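Local structure of particle-associated lyase (Acinetobacter bacteriophage AP22, 4Y9V) at residues D150-Y155 against I203-P208; G172-V177 against L254-N259; I123-S128 against D139-S144; Q134-D139 against T184-G189; G113-G118 against V230-R235. The protein probably cleaves the capsular polysaccharide of Acinetobacter baumannii as the trimeric tailspike lyase of the phage, and binds a saccharide of that capsule. All coordinates share one frame; numbering follows the deposited sequence.

Interactions 1, 2 and 5 are buried, whereas 3 and 4 are partly buried, 3 chiefly polar and 4 divided between an aromatic and a polar face. Interactions 1, 3 and 4 lie within the Ig-like tailspike range; 1 and 4 are antiparallel strand pairs, and 3 links a strand end to a loop through mixed backbone and hydroxyl bonds. Interaction 5 is parallel pairing, as expected of the pectin lyase-like beta-helix, and interaction 2 joins that part to the antiparallel strands mainly by aromatic packing, with no direct hydrogen bond between its segments. D139 is shared by 3 and 4. The salt bridge from D232 to R255 ties 5 to 2, whose F174 ring in turn meets W151 of interaction 1.

Interaction 1 (D150-Y155 against I203-P208); sequences DWLVIY and ILKVNP
A chi1 of 175° swings the W151 indole away from its own backbone N and lays it against V206, whose own chi1 of -177° sets CG1 and CG2 over one face of the indole. V206 CG2 sits above the five-membered ring, 3.7 Å from its centroid and almost exactly on the normal, a CH-pi contact; V206 CG1 lies above the six-membered ring, 3.6 Å from W151 CE3. P208 CB reaches the same indole at its edge, near the ring plane. V206 CG2 also touches V153 CG2, so one valine branch is wedged between indole and valine. The backbones pair as antiparallel strands of the Ig-like tailspike domain at 148°, with V153 and L204 as the hydrogen-bonded pair and L152-K205 and I154-I203 as non-hydrogen-bonded pairs: V153 N gives to L204 O and L204 N to V153 O, while V206 N binds W151 O at 2.9 Å. A water, modelled at two alternative positions, bridges W151 N and V206 O. The extended chain of K205 carries NZ to D150, where it forms a salt bridge with OD2 at 2.8 Å, approaching from above the carboxylate plane. Q147 N also donates to that oxygen, and K205 NZ has a further partner in Q145 O. F174 meets the indole edge-to-face, and strand 172-181 pairs with 151-156 along its other border.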
# COMPACT_ATOMS: atom_id res chain seq x y z
N ASP A 150 -27.08 15.98 -9.00
CA ASP A 150 -26.64 17.27 -8.48
C ASP A 150 -25.56 17.07 -7.40
O ASP A 150 -25.62 16.15 -6.57
CB ASP A 150 -27.80 18.03 -7.89
CG ASP A 150 -28.77 18.67 -8.89
OD1 ASP A 150 -28.44 18.67 -10.10
OD2 ASP A 150 -29.80 19.15 -8.44
N TRP A 151 -24.62 18.02 -7.39
CA TRP A 151 -23.65 18.21 -6.35
C TRP A 151 -24.25 19.17 -5.32
O TRP A 151 -24.49 20.34 -5.63
CB TRP A 151 -22.35 18.77 -6.95
CG TRP A 151 -21.27 19.15 -6.00
CD1 TRP A 151 -21.21 19.04 -4.64
CD2 TRP A 151 -20.03 19.75 -6.41
NE1 TRP A 151 -20.03 19.55 -4.18
CE2 TRP A 151 -19.27 19.98 -5.23
CE3 TRP A 151 -19.47 20.10 -7.63
CZ2 TRP A 151 -18.01 20.58 -5.28
CZ3 TRP A 151 -18.21 20.67 -7.68
CH2 TRP A 151 -17.49 20.90 -6.51
N LEU A 152 -24.53 18.63 -4.13
CA LEU A 152 -25.03 19.42 -3.03
C LEU A 152 -23.95 19.52 -1.94
O LEU A 152 -23.08 18.66 -1.80
CB LEU A 152 -26.30 18.84 -2.39
CG LEU A 152 -27.46 18.57 -3.38
CD1 LEU A 152 -28.64 18.00 -2.58
CD2 LEU A 152 -27.86 19.81 -4.15
N VAL A 153 -24.05 20.59 -1.17
CA VAL A 153 -23.21 20.79 0.01
C VAL A 153 -24.13 20.84 1.22
O VAL A 153 -25.07 21.64 1.28
CB VAL A 153 -22.41 22.10 -0.06
CG1 VAL A 153 -21.39 22.14 1.08
CG2 VAL A 153 -21.74 22.29 -1.42
N ILE A 154 -23.85 19.98 2.21
CA ILE A 154 -24.42 20.10 3.53
C ILE A 154 -23.43 20.94 4.33
O ILE A 154 -22.25 20.62 4.36
CB ILE A 154 -24.57 18.70 4.18
CG1 ILE A 154 -25.46 17.79 3.37
CG2 ILE A 154 -25.02 18.81 5.65
CD1 ILE A 154 -25.37 16.31 3.73
N TYR A 155 -23.88 22.03 4.97
CA TYR A 155 -22.93 22.91 5.65
C TYR A 155 -23.56 23.51 6.89
O TYR A 155 -24.67 24.04 6.84
CB TYR A 155 -22.45 24.04 4.70
CG TYR A 155 -21.34 24.89 5.27
CD1 TYR A 155 -20.03 24.43 5.32
CD2 TYR A 155 -21.60 26.14 5.79
CE1 TYR A 155 -19.01 25.18 5.85
CE2 TYR A 155 -20.57 26.92 6.32
CZ TYR A 155 -19.28 26.46 6.35
OH TYR A 155 -18.31 27.27 6.88
N ILE A 203 -28.32 23.75 2.87
CA ILE A 203 -28.10 22.89 1.73
C ILE A 203 -27.82 23.80 0.51
O ILE A 203 -28.67 24.60 0.13
CB ILE A 203 -29.29 21.98 1.45
CG1 ILE A 203 -29.73 21.15 2.66
CG2 ILE A 203 -29.02 21.09 0.24
CD1 ILE A 203 -28.67 20.19 3.20
N LEU A 204 -26.63 23.67 -0.03
CA LEU A 204 -26.20 24.41 -1.20
C LEU A 204 -26.25 23.49 -2.43
O LEU A 204 -26.04 22.29 -2.31
CB LEU A 204 -24.78 24.95 -1.07
CG LEU A 204 -24.41 25.55 0.29
CD1 LEU A 204 -22.95 25.98 0.32
CD2 LEU A 204 -25.33 26.72 0.66
N LYS A 205 -26.46 24.09 -3.60
CA LYS A 205 -26.32 23.40 -4.86
C LYS A 205 -25.19 24.03 -5.64
O LYS A 205 -25.17 25.28 -5.75
CB LYS A 205 -27.65 23.46 -5.65
CG LYS A 205 -27.59 22.79 -6.99
CD LYS A 205 -28.94 22.61 -7.62
CE LYS A 205 -28.84 22.18 -9.07
NZ LYS A 205 -30.15 21.72 -9.60
N VAL A 206 -24.31 23.22 -6.20
CA VAL A 206 -23.13 23.70 -6.93
C VAL A 206 -23.33 23.59 -8.42
O VAL A 206 -23.82 22.59 -8.92
CB VAL A 206 -21.88 22.89 -6.49
CG1 VAL A 206 -20.63 23.43 -7.18
CG2 VAL A 206 -21.71 22.90 -4.98
N ASN A 207 -22.87 24.63 -9.12
CA ASN A 207 -22.77 24.63 -10.59
C ASN A 207 -21.28 24.65 -10.90
O ASN A 207 -20.66 25.71 -10.74
CB ASN A 207 -23.47 25.90 -11.12
CG ASN A 207 -23.49 25.97 -12.63
OD1 ASN A 207 -22.83 25.18 -13.25
ND2 ASN A 207 -24.26 26.92 -13.16
N PRO A 208 -20.68 23.52 -11.21
CA PRO A 208 -19.21 23.44 -11.30
C PRO A 208 -18.66 24.09 -12.57
O PRO A 208 -19.36 24.16 -13.59
CB PRO A 208 -18.96 21.94 -11.31
CG PRO A 208 -20.20 21.36 -11.99
CD PRO A 208 -21.31 22.20 -11.45
O HOH W 1 -29.74 20.48 -11.90
O HOH W 2 -24.46 19.93 -9.51
O HOH W 3 -25.22 20.32 -9.10

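Interaction 2 (G172-V177 against L254-N259); sequences GEFVEV and LRRCFN
F174 and F258 come past each other from opposite directions: the CB of F174 lies over the centre of the F258 ring, while CD2 of its ring comes against F258 CB and CG. F174 CB is 3.8 Å from the centroid of the F258 ring and 8° off its normal, a CH-pi contact. The two ring planes are inclined at 58° with centroids 5.5 Å apart, an oblique pair. The chi1 of -61° at F174 carries its ring past F258 to the R256-C257 backbone. There F174 CE2 lies 3.6 Å from C257 O, which sits at the ring edge and in its plane, while F174 CZ is 3.8 Å from R256 CA. In one of its two conformers, N259 places OD1 above the opposite face of the F258 ring, offset toward the rim; in that conformer a water is held by N259 OD1 and, weakly, by E176 OE1. The stronger partner of E176 is N296 of the second subunit. R256 turns its charged end away to D232, to which NE forms a salt bridge. W151 of strand 151-156 meets both phenylalanine rings, edge-to-face with F174 and obliquely with F258. The contact thus sets strand 172-181 of the antiparallel Ig-like part against the corner that follows strand 250-255 of the parallel beta-helix.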
# COMPACT_ATOMS: atom_id res chain seq x y z
N GLY A 172 -19.64 19.82 7.60
CA GLY A 172 -20.35 19.74 6.34
C GLY A 172 -19.71 18.70 5.46
O GLY A 172 -18.68 18.12 5.83
N GLU A 173 -20.30 18.45 4.30
CA GLU A 173 -19.73 17.53 3.33
C GLU A 173 -20.40 17.74 1.97
O GLU A 173 -21.47 18.35 1.88
CB GLU A 173 -19.86 16.06 3.80
CG GLU A 173 -21.28 15.59 4.04
CD GLU A 173 -21.25 14.35 4.92
OE1 GLU A 173 -21.02 14.50 6.16
OE2 GLU A 173 -21.37 13.21 4.40
N PHE A 174 -19.79 17.20 0.95
CA PHE A 174 -20.34 17.17 -0.39
C PHE A 174 -21.03 15.85 -0.64
O PHE A 174 -20.52 14.80 -0.24
CB PHE A 174 -19.23 17.33 -1.43
CG PHE A 174 -18.44 18.62 -1.37
CD1 PHE A 174 -18.97 19.79 -0.83
CD2 PHE A 174 -17.15 18.66 -1.89
CE1 PHE A 174 -18.22 20.97 -0.82
CE2 PHE A 174 -16.40 19.84 -1.86
CZ PHE A 174 -16.95 20.98 -1.32
N VAL A 175 -22.18 15.89 -1.33
CA VAL A 175 -22.89 14.70 -1.72
C VAL A 175 -23.34 14.83 -3.19
O VAL A 175 -23.53 15.93 -3.68
CB VAL A 175 -24.10 14.36 -0.82
CG1 VAL A 175 -23.65 14.20 0.64
CG2 VAL A 175 -25.20 15.40 -0.94
N GLU A 176 -23.53 13.68 -3.82
CA GLU A 176 -24.19 13.59 -5.12
C GLU A 176 -25.54 12.89 -4.95
O GLU A 176 -25.65 11.85 -4.32
CB GLU A 176 -23.34 12.85 -6.14
CG GLU A 176 -24.03 12.77 -7.50
CD GLU A 176 -23.15 12.21 -8.58
OE1 GLU A 176 -22.30 12.97 -9.03
OE2 GLU A 176 -23.31 11.06 -8.93
N VAL A 177 -26.57 13.51 -5.54
CA VAL A 177 -27.92 13.01 -5.40
C VAL A 177 -28.14 11.75 -6.25
O VAL A 177 -27.87 11.74 -7.45
CB VAL A 177 -28.91 14.11 -5.81
CG1 VAL A 177 -30.35 13.59 -5.76
CG2 VAL A 177 -28.75 15.31 -4.92
N LEU A 254 -6.57 24.29 -4.80
CA LEU A 254 -7.78 23.58 -5.23
C LEU A 254 -8.76 23.76 -4.06
O LEU A 254 -8.43 23.32 -2.96
CB LEU A 254 -7.58 22.10 -5.47
CG LEU A 254 -6.65 21.64 -6.58
CD1 LEU A 254 -6.78 22.49 -7.83
CD2 LEU A 254 -5.19 21.66 -6.17
N ARG A 255 -9.89 24.43 -4.31
CA ARG A 255 -10.80 24.84 -3.25
C ARG A 255 -12.19 24.30 -3.52
O ARG A 255 -12.73 24.48 -4.61
CB ARG A 255 -10.82 26.37 -3.15
CG ARG A 255 -11.72 26.93 -2.05
CD ARG A 255 -11.43 28.39 -1.84
NE ARG A 255 -12.16 29.01 -0.75
CZ ARG A 255 -13.12 29.93 -0.87
NH1 ARG A 255 -13.67 30.21 -2.01
NH2 ARG A 255 -13.52 30.55 0.24
N ARG A 256 -12.80 23.66 -2.53
CA ARG A 256 -14.17 23.19 -2.69
C ARG A 256 -14.32 22.35 -3.97
O ARG A 256 -15.29 22.47 -4.70
CB ARG A 256 -15.20 24.32 -2.62
CG ARG A 256 -15.18 25.04 -1.26
CD ARG A 256 -16.21 26.16 -1.15
NE ARG A 256 -16.00 27.18 -2.19
CZ ARG A 256 -16.65 28.31 -2.24
NH1 ARG A 256 -17.51 28.67 -1.31
NH2 ARG A 256 -16.43 29.12 -3.26
N CYS A 257 -13.34 21.47 -4.20
CA CYS A 257 -13.34 20.58 -5.33
C CYS A 257 -13.66 19.14 -4.86
O CYS A 257 -13.44 18.78 -3.70
CB CYS A 257 -12.05 20.63 -6.13
SG CYS A 257 -11.80 22.19 -7.03
N PHE A 258 -14.18 18.36 -5.80
CA PHE A 258 -14.83 17.09 -5.47
C PHE A 258 -14.46 16.07 -6.54
O PHE A 258 -14.84 16.24 -7.71
CB PHE A 258 -16.34 17.34 -5.44
CG PHE A 258 -17.28 16.26 -4.95
CD1 PHE A 258 -16.90 15.20 -4.14
CD2 PHE A 258 -18.63 16.35 -5.26
CE1 PHE A 258 -17.83 14.30 -3.68
CE2 PHE A 258 -19.57 15.49 -4.77
CZ PHE A 258 -19.17 14.45 -3.97
N ASN A 259 -13.73 15.04 -6.16
CA ASN A 259 -13.31 13.96 -7.10
C ASN A 259 -12.29 14.48 -8.12
O ASN A 259 -12.61 14.81 -9.25
CB ASN A 259 -14.47 13.30 -7.81
CG ASN A 259 -15.60 12.93 -6.87
OD1 ASN A 259 -16.74 13.30 -7.25
ND2 ASN A 259 -15.36 12.27 -5.84
O HOH W 4 -19.78 12.21 -6.78

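Interaction 3 (I123-S128 against D139-S144); sequences ITTLAS and DVADAS
Peptide groups join T124-S128 to D139-D142 directly, and the D142 carboxylate does so through a water from OD2 to I123 O. A127 N approaches D139 O from above the carbonyl plane, 43° out of it, at 2.8 Å, whereas A141 N meets T125 O 3.1 Å away. At the other oxygen of the D142 carboxylate, OD1 accepts from S144 N above the plane, an Asx turn, and from S144 OG on the syn side. The chi1 of 58° at S128 puts OG between the backbone N and carbonyl carbon, where it accepts an almost straight bond from D139 N (175°). T124 OG1 accepts a weak bond from D142 N, and T124 CG2 packs across V140 CB at 3.6 Å. L126 and V140 form a single bridge. Within the Ig-like tailspike domain, this joins the end of strand 113-125, where I123 and T124 make a classic bulge opposite I203 of strand 201-207, to the loop between strands 137-139 and 151-156.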
# COMPACT_ATOMS: atom_id res chain seq x y z
N ILE A 123 -30.15 26.51 -1.57
CA ILE A 123 -31.46 26.11 -2.06
C ILE A 123 -32.43 25.73 -0.94
O ILE A 123 -33.62 25.93 -1.12
CB ILE A 123 -31.35 25.00 -3.10
CG1 ILE A 123 -30.52 23.80 -2.64
CG2 ILE A 123 -30.86 25.57 -4.44
CD1 ILE A 123 -30.87 22.50 -3.36
N THR A 124 -31.93 25.22 0.18
CA THR A 124 -32.86 24.76 1.22
C THR A 124 -32.11 24.56 2.53
O THR A 124 -30.96 25.00 2.68
CB THR A 124 -33.66 23.56 0.70
OG1 THR A 124 -34.73 23.26 1.60
CG2 THR A 124 -32.85 22.30 0.52
N THR A 125 -32.76 23.89 3.46
CA THR A 125 -32.26 23.56 4.78
C THR A 125 -32.55 22.08 5.05
O THR A 125 -33.43 21.47 4.43
CB THR A 125 -32.84 24.44 5.89
OG1 THR A 125 -34.25 24.29 5.89
CG2 THR A 125 -32.42 25.88 5.74
N LEU A 126 -31.78 21.55 6.01
CA LEU A 126 -31.99 20.14 6.42
C LEU A 126 -33.23 20.00 7.24
O LEU A 126 -33.46 20.76 8.17
CB LEU A 126 -30.77 19.74 7.25
CG LEU A 126 -30.75 18.32 7.76
CD1 LEU A 126 -30.78 17.30 6.62
CD2 LEU A 126 -29.59 18.09 8.71
N ALA A 127 -34.01 18.94 6.95
CA ALA A 127 -35.29 18.70 7.59
C ALA A 127 -35.41 17.30 8.25
O ALA A 127 -36.46 17.00 8.77
CB ALA A 127 -36.48 18.90 6.64
N SER A 128 -34.33 16.52 8.28
CA SER A 128 -34.28 15.31 9.10
C SER A 128 -32.88 15.19 9.66
O SER A 128 -31.92 15.76 9.12
CB SER A 128 -34.59 14.05 8.32
OG SER A 128 -33.71 13.86 7.22
N ASP A 139 -34.14 14.43 4.49
CA ASP A 139 -35.23 15.26 4.03
C ASP A 139 -34.74 16.72 4.02
O ASP A 139 -33.89 17.12 4.82
CB ASP A 139 -36.43 15.16 4.97
CG ASP A 139 -37.06 13.81 4.97
OD1 ASP A 139 -36.81 12.97 4.03
OD2 ASP A 139 -37.79 13.49 5.96
N VAL A 140 -35.35 17.50 3.13
CA VAL A 140 -35.10 18.93 3.02
C VAL A 140 -36.43 19.66 3.16
O VAL A 140 -37.50 19.11 2.97
CB VAL A 140 -34.40 19.32 1.71
CG1 VAL A 140 -32.99 18.71 1.68
CG2 VAL A 140 -35.21 18.89 0.51
N ALA A 141 -36.33 20.97 3.40
CA ALA A 141 -37.52 21.82 3.42
C ALA A 141 -38.08 22.02 2.00
O ALA A 141 -39.30 22.25 1.89
CB ALA A 141 -37.23 23.12 4.09
N ASP A 142 -37.26 21.97 0.97
CA ASP A 142 -37.69 22.24 -0.40
C ASP A 142 -36.75 21.50 -1.35
O ASP A 142 -35.59 21.84 -1.42
CB ASP A 142 -37.67 23.73 -0.71
CG ASP A 142 -38.05 24.08 -2.13
OD1 ASP A 142 -38.60 23.21 -2.85
OD2 ASP A 142 -37.82 25.27 -2.50
N ALA A 143 -37.27 20.49 -2.06
CA ALA A 143 -36.48 19.75 -3.02
C ALA A 143 -36.81 20.14 -4.45
O ALA A 143 -36.35 19.48 -5.39
CB ALA A 143 -36.73 18.25 -2.85
N SER A 144 -37.53 21.24 -4.67
CA SER A 144 -37.96 21.60 -6.00
C SER A 144 -36.84 21.95 -6.96
O SER A 144 -37.03 21.92 -8.18
CB SER A 144 -38.94 22.75 -5.93
OG SER A 144 -38.38 23.96 -5.48
O HOH W 5 -35.18 25.64 -3.31
O HOH W 6 -38.34 15.12 7.99

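Interaction 4 (Q134-D139 against T184-G189); sequences QSQSFD and TVKFFG
Backbone hydrogen bonds set the register between Q136-D139 and T184-F187 in the Ig-like tailspike domain: F138 N gives to V185 O and V185 N returns to F138 O, making F138-V185 the hydrogen-bonded antiparallel pair, and F187 N reaches Q136 O at 2.9 Å. S137-K186 and D139-T184 are the flanking non-hydrogen-bonded pairs of this long-range antiparallel pairing, the strands running at 160°. Apolar contacts gather on the face that F138 and V185 share. F138 CE1 lies 3.6 Å from F187 CD1, the rings oblique, planes at 45°. V185 CB covers one face of the F138 ring, 4.3 Å from its centroid, and Q136 CA covers one face of F187, 4.0 Å from its centroid; a chi1 near +60° in both phenylalanines swings their rings inward to these neighbours. S137, K186, D139 and T184 share the opposite face. T184 OG1 donates to D139 OD1 at 2.7 Å, from above the carboxylate plane. Q136 OE1 lies 3.2 Å from K186 CE, and a water joins OE1 to F187 O. The chemistry is therefore two-sided: aromatic packing inside, and on the outer side a polar face where K186 NZ forms a salt bridge with E328 of the second subunit.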
# COMPACT_ATOMS: atom_id res chain seq x y z
N GLN A 134 -24.06 6.15 8.76
CA GLN A 134 -25.25 5.35 8.66
C GLN A 134 -26.21 5.89 7.60
O GLN A 134 -26.66 5.14 6.73
CB GLN A 134 -25.97 5.18 10.01
CG GLN A 134 -25.06 4.49 11.02
CD GLN A 134 -25.70 4.11 12.29
OE1 GLN A 134 -26.91 4.23 12.46
NE2 GLN A 134 -24.92 3.56 13.18
N SER A 135 -26.55 7.18 7.65
CA SER A 135 -27.54 7.69 6.74
C SER A 135 -27.03 7.71 5.28
O SER A 135 -25.88 8.03 5.02
CB SER A 135 -27.89 9.14 7.10
OG SER A 135 -28.41 9.25 8.40
N GLN A 136 -27.97 7.45 4.37
CA GLN A 136 -27.77 7.62 2.93
C GLN A 136 -28.89 8.47 2.33
O GLN A 136 -29.06 8.50 1.11
CB GLN A 136 -27.63 6.31 2.18
CG GLN A 136 -28.88 5.42 2.22
CD GLN A 136 -28.63 4.07 1.59
OE1 GLN A 136 -28.42 3.98 0.37
NE2 GLN A 136 -28.57 3.03 2.36
N SER A 137 -29.65 9.17 3.17
CA SER A 137 -30.71 10.05 2.71
C SER A 137 -30.95 11.08 3.79
O SER A 137 -30.60 10.92 4.95
CB SER A 137 -32.01 9.30 2.42
OG SER A 137 -32.46 8.67 3.63
N PHE A 138 -31.66 12.15 3.36
CA PHE A 138 -32.09 13.19 4.30
C PHE A 138 -33.29 13.88 3.64
O PHE A 138 -33.39 13.99 2.42
CB PHE A 138 -30.99 14.18 4.65
CG PHE A 138 -30.33 14.87 3.49
CD1 PHE A 138 -29.23 14.31 2.87
CD2 PHE A 138 -30.78 16.10 3.01
CE1 PHE A 138 -28.58 14.93 1.85
CE2 PHE A 138 -30.14 16.72 1.95
CZ PHE A 138 -29.04 16.14 1.34
N ASP A 139 -34.14 14.43 4.49
CA ASP A 139 -35.23 15.26 4.03
C ASP A 139 -34.74 16.72 4.02
O ASP A 139 -33.89 17.12 4.82
CB ASP A 139 -36.43 15.16 4.97
CG ASP A 139 -37.06 13.81 4.97
OD1 ASP A 139 -36.81 12.97 4.03
OD2 ASP A 139 -37.79 13.49 5.96
N THR A 184 -37.56 14.03 0.10
CA THR A 184 -36.52 13.10 0.54
C THR A 184 -35.44 12.97 -0.54
O THR A 184 -35.72 12.58 -1.68
CB THR A 184 -37.11 11.73 0.86
OG1 THR A 184 -38.07 11.88 1.94
CG2 THR A 184 -36.01 10.77 1.33
N VAL A 185 -34.22 13.29 -0.16
CA VAL A 185 -33.05 13.23 -1.03
C VAL A 185 -32.22 12.01 -0.64
O VAL A 185 -31.70 11.96 0.49
CB VAL A 185 -32.22 14.50 -0.87
CG1 VAL A 185 -30.98 14.46 -1.76
CG2 VAL A 185 -33.08 15.73 -1.19
N LYS A 186 -32.12 11.03 -1.53
CA LYS A 186 -31.19 9.91 -1.31
C LYS A 186 -29.90 10.28 -1.99
O LYS A 186 -29.94 10.78 -3.15
CB LYS A 186 -31.79 8.62 -1.88
CG LYS A 186 -31.00 7.38 -1.52
CD LYS A 186 -31.69 6.09 -1.95
CE LYS A 186 -30.97 4.85 -1.43
NZ LYS A 186 -31.62 3.60 -1.82
N PHE A 187 -28.77 10.08 -1.33
CA PHE A 187 -27.47 10.43 -1.90
C PHE A 187 -26.59 9.19 -1.92
O PHE A 187 -26.80 8.22 -1.21
CB PHE A 187 -26.82 11.61 -1.14
CG PHE A 187 -26.48 11.33 0.31
CD1 PHE A 187 -27.39 11.56 1.33
CD2 PHE A 187 -25.22 10.83 0.65
CE1 PHE A 187 -27.05 11.32 2.65
CE2 PHE A 187 -24.88 10.60 1.94
CZ PHE A 187 -25.80 10.83 2.95
N PHE A 188 -25.55 9.25 -2.76
CA PHE A 188 -24.61 8.15 -2.87
C PHE A 188 -23.65 8.15 -1.69
O PHE A 188 -23.09 9.19 -1.28
CB PHE A 188 -23.84 8.25 -4.18
CG PHE A 188 -24.68 7.86 -5.37
CD1 PHE A 188 -24.99 6.54 -5.61
CD2 PHE A 188 -25.16 8.82 -6.25
CE1 PHE A 188 -25.76 6.17 -6.72
CE2 PHE A 188 -25.92 8.47 -7.35
CZ PHE A 188 -26.20 7.13 -7.59
N GLY A 189 -23.40 6.98 -1.14
CA GLY A 189 -22.48 6.86 -0.01
C GLY A 189 -23.19 7.02 1.31
O GLY A 189 -24.40 6.86 1.41
O HOH W 7 -27.53 5.60 -1.69

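Interaction 5 (G113-G118 against V230-R235); sequences GFYASG and VIDYAR. With EDO (1,2-ethanediol), chain H.
V230 runs alongside Y115, with CB over one face of the tyrosine ring, 3.7 Å from its centroid and 16° off the normal, and with V230 CG1 reaching Y115 CZ at 3.5 Å. The chi1 of -158° at Y115 carries the ring along V230 until OH donates to D232 OD2 at 2.7 Å, on the anti side of a carboxylate turned 47° from the ring. A water joins the same oxygen to S117 OG, which itself donates to G118 O. Outward of this, R255 NH1 binds D232 OD2 and R256 NE binds OD1, so three side chains of the protein fix the aspartate. Beneath lies parallel pairing: A116 N gives to V230 O, D232 N to A116 O, and G118 N to D232 O. Farther along, O2 of a 1,2-ethanediol, probably from the crystallisation liquor, donates to R235 O. Strand 113-125 is thereby joined to 229-232, which pairs with 250-255 on its far side, successive parallel strands of the beta-helix.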
# COMPACT_ATOMS: atom_id res chain seq x y z
N GLY A 113 -3.42 37.44 -11.26
CA GLY A 113 -3.58 36.01 -10.96
C GLY A 113 -4.70 35.46 -11.82
O GLY A 113 -5.39 36.21 -12.52
N PHE A 114 -4.89 34.14 -11.75
CA PHE A 114 -6.02 33.47 -12.37
C PHE A 114 -6.88 32.85 -11.26
O PHE A 114 -6.36 32.21 -10.34
CB PHE A 114 -5.59 32.33 -13.32
CG PHE A 114 -5.04 32.74 -14.67
CD1 PHE A 114 -4.96 34.05 -15.11
CD2 PHE A 114 -4.60 31.74 -15.51
CE1 PHE A 114 -4.46 34.33 -16.38
CE2 PHE A 114 -4.13 32.02 -16.79
CZ PHE A 114 -4.04 33.34 -17.21
N TYR A 115 -8.19 32.98 -11.39
CA TYR A 115 -9.12 32.38 -10.44
C TYR A 115 -10.26 31.76 -11.25
O TYR A 115 -11.02 32.52 -11.87
CB TYR A 115 -9.66 33.43 -9.44
CG TYR A 115 -10.18 32.82 -8.17
CD1 TYR A 115 -11.27 31.96 -8.14
CD2 TYR A 115 -9.54 33.06 -6.93
CE1 TYR A 115 -11.74 31.39 -6.97
CE2 TYR A 115 -9.99 32.48 -5.77
CZ TYR A 115 -11.09 31.64 -5.78
OH TYR A 115 -11.48 31.06 -4.61
N ALA A 116 -10.40 30.46 -11.23
CA ALA A 116 -11.44 29.76 -11.97
C ALA A 116 -12.43 29.19 -10.94
O ALA A 116 -12.02 28.50 -10.06
CB ALA A 116 -10.84 28.63 -12.78
N SER A 117 -13.71 29.55 -11.08
CA SER A 117 -14.66 29.16 -10.08
C SER A 117 -16.01 28.77 -10.65
O SER A 117 -16.59 29.52 -11.44
CB SER A 117 -14.88 30.28 -9.09
OG SER A 117 -15.61 29.91 -7.95
N GLY A 118 -16.55 27.68 -10.12
CA GLY A 118 -17.97 27.40 -10.17
C GLY A 118 -18.72 28.25 -9.15
O GLY A 118 -18.15 29.18 -8.56
N VAL A 230 -6.14 29.55 -8.61
CA VAL A 230 -7.12 28.87 -7.77
C VAL A 230 -8.15 28.23 -8.72
O VAL A 230 -8.65 28.90 -9.63
CB VAL A 230 -7.83 29.80 -6.79
CG1 VAL A 230 -8.77 28.98 -5.88
CG2 VAL A 230 -6.83 30.62 -5.98
N ILE A 231 -8.48 26.96 -8.46
CA ILE A 231 -9.62 26.28 -9.07
C ILE A 231 -10.59 25.99 -7.93
O ILE A 231 -10.19 25.37 -6.94
CB ILE A 231 -9.21 24.99 -9.79
CG1 ILE A 231 -8.21 25.25 -10.89
CG2 ILE A 231 -10.43 24.24 -10.27
CD1 ILE A 231 -7.61 24.02 -11.52
N ASP A 232 -11.83 26.47 -8.07
CA ASP A 232 -12.81 26.46 -6.99
C ASP A 232 -14.13 25.91 -7.53
O ASP A 232 -14.56 26.30 -8.62
CB ASP A 232 -12.94 27.90 -6.49
CG ASP A 232 -13.67 28.14 -5.19
OD1 ASP A 232 -14.38 27.27 -4.69
OD2 ASP A 232 -13.46 29.29 -4.64
N TYR A 233 -14.76 25.00 -6.79
CA TYR A 233 -16.05 24.44 -7.18
C TYR A 233 -15.97 23.78 -8.60
O TYR A 233 -16.69 24.11 -9.54
CB TYR A 233 -17.21 25.41 -7.09
CG TYR A 233 -17.83 25.56 -5.71
CD1 TYR A 233 -18.05 24.48 -4.87
CD2 TYR A 233 -18.31 26.80 -5.29
CE1 TYR A 233 -18.70 24.62 -3.65
CE2 TYR A 233 -18.97 26.95 -4.07
CZ TYR A 233 -19.17 25.85 -3.24
OH TYR A 233 -19.81 25.94 -2.04
N ALA A 234 -15.09 22.78 -8.66
CA ALA A 234 -14.95 21.92 -9.83
C ALA A 234 -15.00 20.46 -9.34
O ALA A 234 -14.62 20.15 -8.22
CB ALA A 234 -13.66 22.17 -10.59
N ARG A 235 -15.44 19.57 -10.24
CA ARG A 235 -15.52 18.14 -9.91
C ARG A 235 -15.04 17.28 -11.08
O ARG A 235 -15.11 17.66 -12.25
CB ARG A 235 -16.93 17.73 -9.48
CG ARG A 235 -18.07 17.87 -10.48
CD ARG A 235 -19.38 17.21 -10.07
NE ARG A 235 -20.52 17.53 -10.92
CZ ARG A 235 -21.80 17.17 -10.77
NH1 ARG A 235 -22.12 16.47 -9.74
NH2 ARG A 235 -22.71 17.57 -11.66
C1 EDO H . -16.91 17.67 -14.94
O1 EDO H . -17.45 18.96 -14.55
C2 EDO H . -15.56 17.63 -15.56
O2 EDO H . -14.53 18.34 -14.86
O HOH W 8 -15.15 31.28 -5.63